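Local structure of ATP synthase subunit s, mitochondrial (Bos taurus, 3E3Z) at residues E29-C34 with S71-I76. The protein regulates the mitochondrial ATP synthase, being required for its proton conduction and blocking a proton leak through an alternative exit pathway. The protein carries 1 engineered substitution. Residues are numbered along the deposited sequence; the frame is centred on the assembly and turned at random.
With PA0 (Phenylarsine oxide), chain D.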
ATOM      1  N   GLU A  29      -0.597 -13.278  -1.272  1.00  5.68           N
ATOM      2  CA  GLU A  29       0.019 -13.914  -2.442  1.00  5.83           C
ATOM      3  C   GLU A  29       0.496 -12.903  -3.471  1.00  5.76           C
ATOM      4  O   GLU A  29       1.636 -12.973  -3.957  1.00  5.97           O
ATOM      5  CB  GLU A  29      -0.921 -14.927  -3.054  1.00  6.21           C
ATOM      6  CG  GLU A  29      -1.098 -16.110  -2.151  1.00  6.57           C
ATOM      7  CD  GLU A  29      -2.245 -16.998  -2.524  1.00  7.93           C
ATOM      8  OE1 GLU A  29      -2.984 -16.683  -3.469  1.00  7.94           O
ATOM      9  OE2 GLU A  29      -2.383 -18.056  -1.872  1.00  9.01           O
ATOM     10  N   TRP A  30      -0.382 -11.950  -3.770  1.00  5.63           N
ATOM     11  CA  TRP A  30      -0.055 -10.821  -4.675  1.00  5.39           C
ATOM     12  C   TRP A  30       1.179 -10.050  -4.179  1.00  5.51           C
ATOM     13  O   TRP A  30       2.128  -9.830  -4.901  1.00  5.03           O
ATOM     14  CB  TRP A  30      -1.270  -9.903  -4.896  1.00  5.61           C
ATOM     15  CG  TRP A  30      -0.955  -8.537  -5.423  1.00  5.32           C
ATOM     16  CD1 TRP A  30      -0.388  -8.230  -6.614  1.00  4.86           C
ATOM     17  CD2 TRP A  30      -1.177  -7.278  -4.747  1.00  5.32           C
ATOM     18  NE1 TRP A  30      -0.262  -6.860  -6.748  1.00  5.38           N
ATOM     19  CE2 TRP A  30      -0.736  -6.261  -5.612  1.00  4.72           C
ATOM     20  CE3 TRP A  30      -1.726  -6.926  -3.507  1.00  5.65           C
ATOM     21  CZ2 TRP A  30      -0.767  -4.915  -5.263  1.00  5.45           C
ATOM     22  CZ3 TRP A  30      -1.757  -5.591  -3.176  1.00  5.89           C
ATOM     23  CH2 TRP A  30      -1.290  -4.611  -4.039  1.00  5.39           C
ATOM     24  N   LEU A  31       1.140  -9.626  -2.910  1.00  5.37           N
ATOM     25  CA  LEU A  31       2.231  -8.843  -2.346  1.00  5.58           C
ATOM     26  C   LEU A  31       3.554  -9.602  -2.382  1.00  5.53           C
ATOM     27  O   LEU A  31       4.552  -9.120  -2.904  1.00  5.53           O
ATOM     28  CB  LEU A  31       1.874  -8.326  -0.938  1.00  5.38           C
ATOM     29  CG  LEU A  31       0.860  -7.209  -1.060  1.00  5.37           C
ATOM     30  CD1 LEU A  31       0.002  -7.022   0.188  1.00  5.76           C
ATOM     31  CD2 LEU A  31       1.543  -5.926  -1.450  1.00  4.88           C
ATOM     32  N   LEU A  32       3.563 -10.820  -1.872  1.00  5.68           N
ATOM     33  CA  LEU A  32       4.796 -11.552  -1.802  1.00  5.62           C
ATOM     34  C   LEU A  32       5.324 -11.887  -3.230  1.00  5.48           C
ATOM     35  O   LEU A  32       6.521 -11.827  -3.484  1.00  5.28           O
ATOM     36  CB  LEU A  32       4.655 -12.825  -0.940  1.00  5.81           C
ATOM     37  CG  LEU A  32       5.012 -12.546   0.527  1.00  6.07           C
ATOM     38  CD1 LEU A  32       4.020 -11.537   1.232  1.00  6.43           C
ATOM     39  CD2 LEU A  32       5.098 -13.873   1.290  1.00  7.83           C
ATOM     40  N   ARG A  33       4.432 -12.242  -4.147  1.00  5.76           N
ATOM     41  CA  ARG A  33       4.924 -12.614  -5.488  1.00  5.81           C
ATOM     42  C   ARG A  33       5.524 -11.389  -6.179  1.00  5.72           C
ATOM     43  O   ARG A  33       6.427 -11.510  -6.999  1.00  6.15           O
ATOM     44  CB  ARG A  33       3.867 -13.307  -6.334  1.00  5.93           C
ATOM     45  CG  ARG A  33       2.836 -12.422  -6.968  1.00  5.84           C
ATOM     46  CD  ARG A  33       1.575 -13.165  -7.269  1.00  5.88           C
ATOM     47  NE  ARG A  33       0.596 -12.352  -7.965  1.00  5.80           N
ATOM     48  CZ  ARG A  33      -0.713 -12.502  -7.894  1.00  6.07           C
ATOM     49  NH1 ARG A  33      -1.273 -13.536  -7.228  1.00  6.26           N
ATOM     50  NH2 ARG A  33      -1.488 -11.666  -8.535  1.00  6.64           N
ATOM     51  N   CYS A  34       5.085 -10.205  -5.761  1.00  5.69           N
ATOM     52  CA  CYS A  34       5.598  -8.922  -6.302  1.00  5.81           C
ATOM     53  C   CYS A  34       6.728  -8.264  -5.486  1.00  5.79           C
ATOM     54  O   CYS A  34       7.099  -7.093  -5.671  1.00  6.10           O
ATOM     55  CB  CYS A  34       4.447  -7.934  -6.412  1.00  5.65           C
ATOM     56  SG  CYS A  34       3.178  -8.332  -7.675  1.00  6.18           S
ATOM     57  N   SER A  71       9.600  -3.490  -4.887  1.00  6.02           N
ATOM     58  CA  SER A  71       8.453  -4.285  -5.293  1.00  5.74           C
ATOM     59  C   SER A  71       7.872  -3.809  -6.627  1.00  5.80           C
ATOM     60  O   SER A  71       7.972  -2.639  -6.983  1.00  5.92           O
ATOM     61  CB  SER A  71       7.369  -4.171  -4.218  1.00  5.84           C
ATOM     62  OG  SER A  71       6.162  -4.775  -4.576  1.00  6.24           O
ATOM     63  N   CYS A  72       7.291  -4.749  -7.354  1.00  5.65           N
ATOM     64  CA  CYS A  72       6.659  -4.447  -8.661  1.00  5.87           C
ATOM     65  C   CYS A  72       5.171  -4.239  -8.632  1.00  5.79           C
ATOM     66  O   CYS A  72       4.520  -4.234  -9.676  1.00  6.07           O
ATOM     67  CB  CYS A  72       6.983  -5.510  -9.713  1.00  5.79           C
ATOM     68  SG  CYS A  72       6.320  -7.095  -9.384  1.00  7.46           S
ATOM     69  N   ILE A  73       4.624  -3.991  -7.450  1.00  5.88           N
ATOM     70  CA  ILE A  73       3.198  -3.681  -7.353  1.00  6.02           C
ATOM     71  C   ILE A  73       2.860  -2.400  -8.106  1.00  6.16           C
ATOM     72  O   ILE A  73       3.619  -1.421  -8.134  1.00  6.26           O
ATOM     73  CB  ILE A  73       2.656  -3.664  -5.897  1.00  5.68           C
ATOM     74  CG1 ILE A  73       3.349  -2.606  -5.044  1.00  6.09           C
ATOM     75  CG2 ILE A  73       2.778  -5.050  -5.248  1.00  5.67           C
ATOM     76  CD1 ILE A  73       2.780  -2.498  -3.636  1.00  6.35           C
ATOM     77  N   MET A  74       1.693  -2.420  -8.749  1.00  6.25           N
ATOM     78  CA  MET A  74       1.210  -1.213  -9.384  1.00  6.65           C
ATOM     79  C   MET A  74      -0.254  -1.313  -9.772  1.00  6.72           C
ATOM     80  O   MET A  74      -0.778  -2.394  -9.968  1.00  6.63           O
ATOM     81  CB  MET A  74       2.059  -0.927 -10.624  1.00  7.20           C
ATOM     82  CG  MET A  74       1.844  -1.884 -11.719  1.00  8.11           C
ATOM     83  SD  MET A  74       2.667  -1.457 -13.284  1.00 11.24           S
ATOM     84  CE  MET A  74       2.445   0.229 -13.433  1.00  7.47           C
ATOM     85  N   SER A  75      -0.858  -0.135  -9.862  1.00  6.81           N
ATOM     86  CA  SER A  75      -2.191   0.116 -10.455  1.00  7.07           C
ATOM     87  C   SER A  75      -3.213  -0.929 -10.069  1.00  7.07           C
ATOM     88  O   SER A  75      -3.591  -1.020  -8.909  1.00  6.74           O
ATOM     89  CB  SER A  75      -2.136   0.325 -11.979  1.00  7.14           C
ATOM     90  OG  SER A  75      -1.726  -0.828 -12.705  1.00  7.65           O
ATOM     91  N   ILE A  76      -3.720  -1.675 -11.041  1.00  7.16           N
ATOM     92  CA  ILE A  76      -4.844  -2.579 -10.736  1.00  7.48           C
ATOM     93  C   ILE A  76      -4.501  -3.744  -9.800  1.00  7.11           C
ATOM     94  O   ILE A  76      -5.402  -4.397  -9.271  1.00  6.91           O
ATOM     95  CB  ILE A  76      -5.604  -3.064 -11.989  1.00  7.81           C
ATOM     96  CG1 ILE A  76      -4.693  -3.788 -12.948  1.00  8.96           C
ATOM     97  CG2 ILE A  76      -6.269  -1.841 -12.654  1.00  8.48           C
ATOM     98  CD1 ILE A  76      -5.485  -4.646 -13.991  1.00 10.21           C
TER
HETATM   99 AS7  PA0 D 178       8.040  -8.562  -9.852  1.00  8.91          AS
HETATM  100  C1  PA0 D 178       8.122  -8.226 -11.180  1.00 13.16           C
HETATM  101  C2  PA0 D 178       7.313  -8.841 -12.127  1.00 13.41           C
HETATM  102  C3  PA0 D 178       7.400  -8.480 -13.463  1.00 14.05           C
HETATM  103  C4  PA0 D 178       8.292  -7.497 -13.883  1.00 14.67           C
HETATM  104  C5  PA0 D 178       9.113  -6.874 -12.948  1.00 14.17           C
HETATM  105  C6  PA0 D 178       9.025  -7.244 -11.609  1.00 13.64           C
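Next to the magnesium site of this leucine-rich repeat protein, a site to which Gly35 and Thr69 contribute, the carbonyl of Cys34, just past the end of helix 23-33, is gripped by Ser71 and Cys72. Cys72 N donates in the carbonyl plane, 2.9 Å from Cys34 O, whereas Ser71 OG reaches the same oxygen, 2.7 Å away, from well above that plane. Serine suits the place because its short hydroxyl, set anti to its own backbone N (chi1 173°), can donate to Cys34 O while taking a weak bond from Ile73 N. Replacing Ser71 with alanine would probably cost Cys34 O one of its two donors and leave the Ile73 amide without this weak acceptor. The two segments join the N-terminal domain to the second leucine-rich repeat, through the loop that follows strand 63-69 of the parallel part of the sheet. Beside these bonds, Ile73 supplies a branched wedge: its CG2 meets the Trp30 indole obliquely near the rim of the six-membered ring, 3.5 Å from Trp30 CZ2, and equally near Cys34 CB. Leu31 CD2 closes on the same methyl at 4.1 Å. The broad indole, also stacked with His80 and met edge-to-face by Phe78, gives the methyl an apolar area to pack against. The small cysteine side chains are consistent with the close approach of the backbones, with Cys34 CB 3.6 Å from Cys72 SG. Phenylarsine oxide is bound beside Cys72, whose carbonyl accepts a hydrogen bond from Asn7 of helix 2-11.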